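Local coordinates for protein chitinase (PDB 2CWR) that probably binds chitin through this chitin-binding domain of a hyperthermophilic chitinase, an enzyme that hydrolyses the polysaccharide, at residues L29-Q34 against L96-Q101; A47-F52 against G62-T67; F79-N84 against D89-I94. All coordinates share one frame; numbering follows the deposited sequence.

Interaction 1: residues L29-Q34 against L96-Q101; sequences LNLDGQ and LEINGQ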
loop_
_atom_site.group_PDB
_atom_site.type_symbol
_atom_site.label_atom_id
_atom_site.label_comp_id
_atom_site.label_asym_id
_atom_site.label_seq_id
_atom_site.Cartn_x
_atom_site.Cartn_y
_atom_site.Cartn_z
ATOM N N LEU A 29 -0.625 6.899 -6.034
ATOM C CA LEU A 29 -0.587 6.139 -7.272
ATOM C C LEU A 29 -0.806 7.090 -8.440
ATOM O O LEU A 29 -1.816 7.790 -8.500
ATOM C CB LEU A 29 -1.682 5.071 -7.277
ATOM C CG LEU A 29 -1.696 4.086 -6.105
ATOM C CD1 LEU A 29 -2.815 3.066 -6.305
ATOM C CD2 LEU A 29 -0.353 3.380 -6.013
ATOM N N ASN A 30 0.151 7.119 -9.358
ATOM C CA ASN A 30 0.055 7.974 -10.531
ATOM C C ASN A 30 -0.331 7.065 -11.688
ATOM O O ASN A 30 0.517 6.416 -12.297
ATOM C CB ASN A 30 1.401 8.651 -10.781
ATOM C CG ASN A 30 1.876 9.441 -9.573
ATOM O OD1 ASN A 30 1.232 10.402 -9.154
ATOM N ND2 ASN A 30 3.003 9.032 -9.002
ATOM N N LEU A 31 -1.628 7.022 -11.974
ATOM C CA LEU A 31 -2.165 6.163 -13.017
ATOM C C LEU A 31 -2.546 6.908 -14.292
ATOM O O LEU A 31 -2.765 8.119 -14.277
ATOM C CB LEU A 31 -3.389 5.424 -12.472
ATOM C CG LEU A 31 -3.200 4.841 -11.065
ATOM C CD1 LEU A 31 -4.480 4.170 -10.602
ATOM C CD2 LEU A 31 -2.048 3.852 -11.071
ATOM N N ASP A 32 -2.634 6.165 -15.391
ATOM C CA ASP A 32 -2.994 6.741 -16.681
ATOM C C ASP A 32 -4.506 6.695 -16.886
ATOM O O ASP A 32 -4.995 6.790 -18.009
ATOM C CB ASP A 32 -2.288 5.989 -17.817
ATOM C CG ASP A 32 -2.743 4.544 -17.942
ATOM O OD1 ASP A 32 -3.593 4.105 -17.140
ATOM O OD2 ASP A 32 -2.246 3.840 -18.849
ATOM N N GLY A 33 -5.239 6.549 -15.784
ATOM C CA GLY A 33 -6.689 6.492 -15.842
ATOM C C GLY A 33 -7.258 6.043 -14.510
ATOM O O GLY A 33 -6.554 6.047 -13.499
ATOM N N GLN A 34 -8.529 5.659 -14.497
ATOM C CA GLN A 34 -9.162 5.205 -13.267
ATOM C C GLN A 34 -9.271 3.686 -13.262
ATOM O O GLN A 34 -9.766 3.083 -14.216
ATOM C CB GLN A 34 -10.544 5.842 -13.119
ATOM C CG GLN A 34 -10.494 7.361 -13.053
ATOM C CD GLN A 34 -11.852 7.986 -12.811
ATOM O OE1 GLN A 34 -12.803 7.739 -13.552
ATOM N NE2 GLN A 34 -11.948 8.807 -11.771
ATOM N N LEU A 96 2.446 -2.182 -6.909
ATOM C CA LEU A 96 1.193 -1.828 -7.564
ATOM C C LEU A 96 0.854 -2.801 -8.691
ATOM O O LEU A 96 1.701 -3.114 -9.531
ATOM C CB LEU A 96 1.288 -0.410 -8.134
ATOM C CG LEU A 96 0.165 0.044 -9.074
ATOM C CD1 LEU A 96 -1.163 0.063 -8.334
ATOM C CD2 LEU A 96 0.494 1.429 -9.616
ATOM N N GLU A 97 -0.387 -3.278 -8.693
ATOM C CA GLU A 97 -0.868 -4.192 -9.724
ATOM C C GLU A 97 -2.185 -3.669 -10.282
ATOM O O GLU A 97 -2.993 -3.076 -9.561
ATOM C CB GLU A 97 -1.098 -5.601 -9.161
ATOM C CG GLU A 97 0.165 -6.340 -8.741
ATOM C CD GLU A 97 -0.102 -7.781 -8.321
ATOM O OE1 GLU A 97 0.859 -8.472 -7.922
ATOM O OE2 GLU A 97 -1.266 -8.227 -8.391
ATOM N N ILE A 98 -2.391 -3.880 -11.574
ATOM C CA ILE A 98 -3.620 -3.463 -12.234
ATOM C C ILE A 98 -3.992 -4.560 -13.219
ATOM O O ILE A 98 -3.184 -4.939 -14.070
ATOM C CB ILE A 98 -3.443 -2.127 -12.985
ATOM C CG1 ILE A 98 -3.217 -0.998 -11.975
ATOM C CG2 ILE A 98 -4.675 -1.843 -13.845
ATOM C CD1 ILE A 98 -3.121 0.381 -12.589
ATOM N N ASN A 99 -5.209 -5.080 -13.086
ATOM C CA ASN A 99 -5.676 -6.151 -13.956
ATOM C C ASN A 99 -4.787 -7.378 -13.762
ATOM O O ASN A 99 -4.536 -8.134 -14.698
ATOM C CB ASN A 99 -5.643 -5.698 -15.419
ATOM C CG ASN A 99 -6.605 -4.553 -15.697
ATOM O OD1 ASN A 99 -6.577 -3.952 -16.773
ATOM N ND2 ASN A 99 -7.465 -4.252 -14.728
ATOM N N GLY A 100 -4.306 -7.554 -12.535
ATOM C CA GLY A 100 -3.459 -8.688 -12.215
ATOM C C GLY A 100 -2.035 -8.598 -12.728
ATOM O O GLY A 100 -1.299 -9.583 -12.685
ATOM N N GLN A 101 -1.636 -7.423 -13.207
ATOM C CA GLN A 101 -0.284 -7.242 -13.728
ATOM C C GLN A 101 0.494 -6.163 -12.982
ATOM O O GLN A 101 0.008 -5.046 -12.801
ATOM C CB GLN A 101 -0.343 -6.883 -15.211
ATOM C CG GLN A 101 -0.952 -7.960 -16.088
ATOM C CD GLN A 101 -1.092 -7.515 -17.528
ATOM O OE1 GLN A 101 -1.837 -6.584 -17.831
ATOM N NE2 GLN A 101 -0.369 -8.177 -18.425
#
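L96 and L31 meet methyl to methyl, CD2 of L96 lying 3.8 Å from CD2 of L31. The other branch of L96 turns to L29, with 4.0 Å between the two CD1 atoms, so this one leucine spreads its fork over two side chains of the facing strand. L31 uses CD2 a second time, reaching CD1 of I98 at 3.9 Å. In each pair the side chains cross obliquely, and no hydrogen bond joins the segments. This is facing-sheet packing in a beta sandwich: strand 22-31 belongs to one antiparallel sheet, strand 91-98 to the other, and the short strand axes stay 10.1 Å apart at 33°. A chi1 of 169° swings the L96 side chain directly away from its own amide nitrogen and carries both methyls into the layer between the sheets. Cut back to an alanine here, the fork would be lost, which is likely to leave a gap facing L29 and L31. Around these residues, L12 and V39 each touch both L29 and L96, while V8 and Y35 pack on I98. Just beyond I98 the chain reverses in a type I' turn through N99 and G100, closed by Q101 N donating to I98 O at 3.1 Å.

Interaction 2: residues A47-F52 against G62-T67; sequences ATVGSF and GYVIFT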
loop_
_atom_site.group_PDB
_atom_site.type_symbol
_atom_site.label_atom_id
_atom_site.label_comp_id
_atom_site.label_asym_id
_atom_site.label_seq_id
_atom_site.Cartn_x
_atom_site.Cartn_y
_atom_site.Cartn_z
ATOM N N ALA A 47 5.632 -7.914 11.812
ATOM C CA ALA A 47 4.955 -6.638 11.594
ATOM C C ALA A 47 3.482 -6.827 11.238
ATOM O O ALA A 47 3.111 -7.800 10.584
ATOM C CB ALA A 47 5.664 -5.861 10.489
ATOM N N THR A 48 2.651 -5.887 11.678
ATOM C CA THR A 48 1.216 -5.927 11.403
ATOM C C THR A 48 0.698 -4.513 11.147
ATOM O O THR A 48 1.282 -3.536 11.618
ATOM C CB THR A 48 0.432 -6.510 12.592
ATOM O OG1 THR A 48 0.630 -5.682 13.741
ATOM C CG2 THR A 48 0.895 -7.926 12.896
ATOM N N VAL A 49 -0.406 -4.409 10.410
ATOM C CA VAL A 49 -0.995 -3.107 10.102
ATOM C C VAL A 49 -1.900 -2.631 11.238
ATOM O O VAL A 49 -2.857 -3.311 11.611
ATOM C CB VAL A 49 -1.810 -3.168 8.791
ATOM C CG1 VAL A 49 -2.457 -1.810 8.506
ATOM C CG2 VAL A 49 -0.902 -3.573 7.640
ATOM N N GLY A 50 -1.582 -1.459 11.785
ATOM C CA GLY A 50 -2.351 -0.898 12.882
ATOM C C GLY A 50 -3.602 -0.146 12.464
ATOM O O GLY A 50 -4.615 -0.190 13.156
ATOM N N SER A 51 -3.526 0.567 11.344
ATOM C CA SER A 51 -4.667 1.314 10.833
ATOM C C SER A 51 -4.389 1.677 9.384
ATOM O O SER A 51 -3.260 1.540 8.905
ATOM C CB SER A 51 -4.898 2.592 11.652
ATOM O OG SER A 51 -3.800 3.483 11.553
ATOM N N PHE A 52 -5.424 2.130 8.685
ATOM C CA PHE A 52 -5.283 2.514 7.287
ATOM C C PHE A 52 -6.432 3.440 6.903
ATOM O O PHE A 52 -7.413 3.571 7.643
ATOM C CB PHE A 52 -5.281 1.270 6.386
ATOM C CG PHE A 52 -6.504 0.410 6.536
ATOM C CD1 PHE A 52 -6.639 -0.451 7.622
ATOM C CD2 PHE A 52 -7.550 0.503 5.619
ATOM C CE1 PHE A 52 -7.800 -1.205 7.800
ATOM C CE2 PHE A 52 -8.714 -0.246 5.789
ATOM C CZ PHE A 52 -8.838 -1.101 6.883
ATOM N N GLY A 62 1.757 -12.615 6.583
ATOM C CA GLY A 62 2.803 -11.699 6.158
ATOM C C GLY A 62 2.528 -10.865 4.917
ATOM O O GLY A 62 3.421 -10.179 4.421
ATOM N N TYR A 63 1.301 -10.912 4.411
ATOM C CA TYR A 63 0.946 -10.141 3.225
ATOM C C TYR A 63 -0.293 -9.293 3.463
ATOM O O TYR A 63 -1.186 -9.681 4.213
ATOM C CB TYR A 63 0.700 -11.070 2.032
ATOM C CG TYR A 63 1.945 -11.416 1.244
ATOM C CD1 TYR A 63 2.655 -10.431 0.556
ATOM C CD2 TYR A 63 2.410 -12.731 1.177
ATOM C CE1 TYR A 63 3.798 -10.746 -0.184
ATOM C CE2 TYR A 63 3.551 -13.055 0.441
ATOM C CZ TYR A 63 4.238 -12.060 -0.236
ATOM O OH TYR A 63 5.363 -12.377 -0.965
ATOM N N VAL A 64 -0.334 -8.130 2.825
ATOM C CA VAL A 64 -1.475 -7.236 2.949
ATOM C C VAL A 64 -1.811 -6.733 1.555
ATOM O O VAL A 64 -0.919 -6.407 0.772
ATOM C CB VAL A 64 -1.157 -6.023 3.850
ATOM C CG1 VAL A 64 -2.393 -5.146 3.998
ATOM C CG2 VAL A 64 -0.676 -6.498 5.206
ATOM N N ILE A 65 -3.100 -6.681 1.242
ATOM C CA ILE A 65 -3.543 -6.213 -0.063
ATOM C C ILE A 65 -4.480 -5.038 0.140
ATOM O O ILE A 65 -5.494 -5.157 0.825
ATOM C CB ILE A 65 -4.299 -7.319 -0.836
ATOM C CG1 ILE A 65 -3.389 -8.533 -1.032
ATOM C CG2 ILE A 65 -4.775 -6.784 -2.182
ATOM C CD1 ILE A 65 -4.074 -9.695 -1.709
ATOM N N PHE A 66 -4.131 -3.900 -0.449
ATOM C CA PHE A 66 -4.962 -2.714 -0.345
ATOM C C PHE A 66 -5.670 -2.470 -1.670
ATOM O O PHE A 66 -5.073 -2.602 -2.738
ATOM C CB PHE A 66 -4.112 -1.492 0.017
ATOM C CG PHE A 66 -3.649 -1.476 1.442
ATOM C CD1 PHE A 66 -4.553 -1.244 2.476
ATOM C CD2 PHE A 66 -2.308 -1.694 1.756
ATOM C CE1 PHE A 66 -4.131 -1.230 3.804
ATOM C CE2 PHE A 66 -1.874 -1.682 3.083
ATOM C CZ PHE A 66 -2.785 -1.449 4.108
ATOM N N THR A 67 -6.952 -2.139 -1.583
ATOM C CA THR A 67 -7.772 -1.848 -2.750
ATOM C C THR A 67 -8.505 -0.541 -2.464
ATOM O O THR A 67 -8.708 -0.175 -1.308
ATOM C CB THR A 67 -8.773 -2.978 -3.020
ATOM O OG1 THR A 67 -9.467 -3.300 -1.811
ATOM C CG2 THR A 67 -8.037 -4.214 -3.539
#
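V49 holds CG1 anti to its backbone N (chi1 178°), leaving CG2 beside that nitrogen, and V64 is set the same way (chi1 -178°); as a result the CG2 methyls of V49 and V64 meet at 3.8 Å. In F52, CB and CG are the atoms that meet F66. These four residues pack across the two sheets of a beta sandwich, the form taken by this cellulose-binding-type domain. Strand 48-53 is an outermost strand of one sheet and strand 63-68 lies inside the other; the short axes run 40° apart in direction and approach to 8.7 Å, with apolar side chains meeting in the layer between them and no hydrogen bond across.

The ring of F66 reaches over from its own strand. Its CZ comes to V49, whose CG1 lies at the ring edge, near the plane, 4.4 Å from that atom. From within the same strand, V64 CG1 lies over the rim of one face of the F66 ring, 3.6 Å above the plane, so V64 both touches V49 and backs the ring that V49 meets. Beyond the pair, F81 stacks on F66, and F52 also touches F81. Where F52 and F66 meet, F66 CE1 lies 3.8 Å from F52 CB and 4.0 Å from F52 CG.

Interaction 3: residues F79-N84 against D89-I94; sequences FGFIVN and DKVEEI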
loop_
_atom_site.group_PDB
_atom_site.type_symbol
_atom_site.label_atom_id
_atom_site.label_comp_id
_atom_site.label_asym_id
_atom_site.label_seq_id
_atom_site.Cartn_x
_atom_site.Cartn_y
_atom_site.Cartn_z
ATOM N N PHE A 79 -3.612 6.958 -0.488
ATOM C CA PHE A 79 -4.102 6.214 0.660
ATOM C C PHE A 79 -2.897 5.979 1.552
ATOM O O PHE A 79 -1.759 6.269 1.163
ATOM C CB PHE A 79 -4.751 4.885 0.224
ATOM C CG PHE A 79 -3.773 3.820 -0.195
ATOM C CD1 PHE A 79 -3.314 2.879 0.724
ATOM C CD2 PHE A 79 -3.323 3.745 -1.509
ATOM C CE1 PHE A 79 -2.422 1.874 0.336
ATOM C CE2 PHE A 79 -2.432 2.746 -1.907
ATOM C CZ PHE A 79 -1.981 1.810 -0.981
ATOM N N GLY A 80 -3.133 5.479 2.754
ATOM C CA GLY A 80 -2.016 5.250 3.643
ATOM C C GLY A 80 -2.320 4.251 4.732
ATOM O O GLY A 80 -3.466 3.851 4.929
ATOM N N PHE A 81 -1.276 3.852 5.445
ATOM C CA PHE A 81 -1.431 2.891 6.521
ATOM C C PHE A 81 -0.259 2.982 7.475
ATOM O O PHE A 81 0.792 3.537 7.144
ATOM C CB PHE A 81 -1.553 1.469 5.950
ATOM C CG PHE A 81 -0.408 1.059 5.061
ATOM C CD1 PHE A 81 0.653 0.316 5.568
ATOM C CD2 PHE A 81 -0.393 1.414 3.712
ATOM C CE1 PHE A 81 1.712 -0.070 4.747
ATOM C CE2 PHE A 81 0.663 1.031 2.885
ATOM C CZ PHE A 81 1.717 0.287 3.405
ATOM N N ILE A 82 -0.460 2.451 8.673
ATOM C CA ILE A 82 0.567 2.453 9.701
ATOM C C ILE A 82 0.903 1.004 10.007
ATOM O O ILE A 82 0.014 0.159 10.116
ATOM C CB ILE A 82 0.060 3.169 10.975
ATOM C CG1 ILE A 82 -0.075 4.670 10.691
ATOM C CG2 ILE A 82 1.002 2.899 12.144
ATOM C CD1 ILE A 82 -0.621 5.478 11.854
ATOM N N VAL A 83 2.192 0.714 10.117
ATOM C CA VAL A 83 2.635 -0.640 10.400
ATOM C C VAL A 83 3.412 -0.661 11.703
ATOM O O VAL A 83 4.303 0.161 11.919
ATOM C CB VAL A 83 3.544 -1.182 9.271
ATOM C CG1 VAL A 83 3.978 -2.607 9.588
ATOM C CG2 VAL A 83 2.806 -1.148 7.943
ATOM N N ASN A 84 3.058 -1.599 12.571
ATOM C CA ASN A 84 3.733 -1.745 13.851
ATOM C C ASN A 84 4.565 -3.012 13.785
ATOM O O ASN A 84 4.168 -3.989 13.155
ATOM C CB ASN A 84 2.710 -1.854 14.984
ATOM C CG ASN A 84 1.823 -0.627 15.091
ATOM O OD1 ASN A 84 0.597 -0.720 14.970
ATOM N ND2 ASN A 84 2.433 0.530 15.320
ATOM N N ASP A 89 13.127 -1.760 9.152
ATOM C CA ASP A 89 12.080 -1.598 8.141
ATOM C C ASP A 89 10.875 -2.477 8.460
ATOM O O ASP A 89 11.015 -3.681 8.676
ATOM C CB ASP A 89 12.613 -1.944 6.749
ATOM C CG ASP A 89 13.700 -0.996 6.292
ATOM O OD1 ASP A 89 13.646 0.193 6.669
ATOM O OD2 ASP A 89 14.598 -1.434 5.544
ATOM N N LYS A 90 9.695 -1.861 8.483
ATOM C CA LYS A 90 8.450 -2.560 8.792
ATOM C C LYS A 90 7.860 -3.251 7.570
ATOM O O LYS A 90 7.063 -4.182 7.694
ATOM C CB LYS A 90 7.422 -1.566 9.343
ATOM C CG LYS A 90 7.910 -0.747 10.527
ATOM C CD LYS A 90 8.135 -1.622 11.747
ATOM C CE LYS A 90 8.637 -0.805 12.930
ATOM N NZ LYS A 90 9.959 -0.179 12.655
ATOM N N VAL A 91 8.249 -2.780 6.389
ATOM C CA VAL A 91 7.752 -3.328 5.134
ATOM C C VAL A 91 8.909 -3.715 4.222
ATOM O O VAL A 91 9.916 -3.012 4.155
ATOM C CB VAL A 91 6.849 -2.293 4.422
ATOM C CG1 VAL A 91 6.463 -2.782 3.044
ATOM C CG2 VAL A 91 5.607 -2.036 5.263
ATOM N N GLU A 92 8.761 -4.835 3.521
ATOM C CA GLU A 92 9.809 -5.312 2.623
ATOM C C GLU A 92 9.517 -4.969 1.172
ATOM O O GLU A 92 10.436 -4.782 0.372
ATOM C CB GLU A 92 9.969 -6.828 2.758
ATOM C CG GLU A 92 10.115 -7.303 4.191
ATOM C CD GLU A 92 10.447 -8.774 4.282
ATOM O OE1 GLU A 92 10.194 -9.502 3.297
ATOM O OE2 GLU A 92 10.950 -9.202 5.342
ATOM N N GLU A 93 8.236 -4.888 0.834
ATOM C CA GLU A 93 7.856 -4.582 -0.535
ATOM C C GLU A 93 6.466 -3.968 -0.638
ATOM O O GLU A 93 5.552 -4.343 0.094
ATOM C CB GLU A 93 7.908 -5.858 -1.380
ATOM C CG GLU A 93 7.576 -5.649 -2.847
ATOM C CD GLU A 93 7.598 -6.942 -3.642
ATOM O OE1 GLU A 93 8.655 -7.609 -3.666
ATOM O OE2 GLU A 93 6.558 -7.290 -4.244
ATOM N N ILE A 94 6.328 -3.012 -1.549
ATOM C CA ILE A 94 5.050 -2.353 -1.804
ATOM C C ILE A 94 4.948 -2.339 -3.318
ATOM O O ILE A 94 5.705 -1.636 -3.997
ATOM C CB ILE A 94 5.024 -0.917 -1.257
ATOM C CG1 ILE A 94 5.214 -0.941 0.265
ATOM C CG2 ILE A 94 3.692 -0.262 -1.609
ATOM C CD1 ILE A 94 5.285 0.441 0.908
#
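A loop and the bulged start of strand 91-98 pack here against strand 76-84 of the beta sandwich. E92 and E93 both face K42 in a classic beta bulge where the chain turns a corner, and with it V91 and I94, three residues apart, both point toward strand 76-84. The tightest approach comes just before, in the loop: V83 CG1 lies 3.6 Å from K90 CB. The two side chains slide past each other in opposite directions, so K90 gives the contact its first carbons while its amine goes elsewhere. With CG anti to the carbonyl carbon (chi1 -54°) and the chain bent at chi2 and again at chi4, the lysine runs alongside the end of the strand, and its CD passes 4.3 Å from N84 C. NZ forms a salt bridge with D18 and bonds to G20 O, at the turn between strands 10-18 and 22-31, and to G88 O within its own loop.

The other branch of V83 turns to V91: their CG2 methyls are 4.0 Å apart, and the side chains cross at about a right angle. That V91 methyl also stands at the edge of the F81 ring, 4.4 Å from CE1. Farther along the rim, I94 CD1 takes a similar edge position, 4.4 Å from F81 CZ.

Outside the segments, Y25 of strand 22-31 touches K90, V91 and I94, and V41 of strand 38-43 packs on F81 and V91.

Interactions 1 and 2 pack sheet on sheet in one beta sandwich; interaction 3 does so through V91 and I94, with the preceding loop residue K90 added. Interactions 2 and 3 are neighbours, their centres 7 Å apart: strands 48-53 and 76-84 pair in one sheet, with probable hydrogen bonds from N84 N to T48 O and from G50 N to I82 O, both 2.8 Å. Interaction 1, about 19 Å from the centre of each, shares strand 91-98 with interaction 3. Along the sequence, interaction 2 closes before interaction 3 opens, and both are nested within the loop closed by 29-34 and 96-101. Apolar contacts between the sheets thus occur on both sides of the domain's centre.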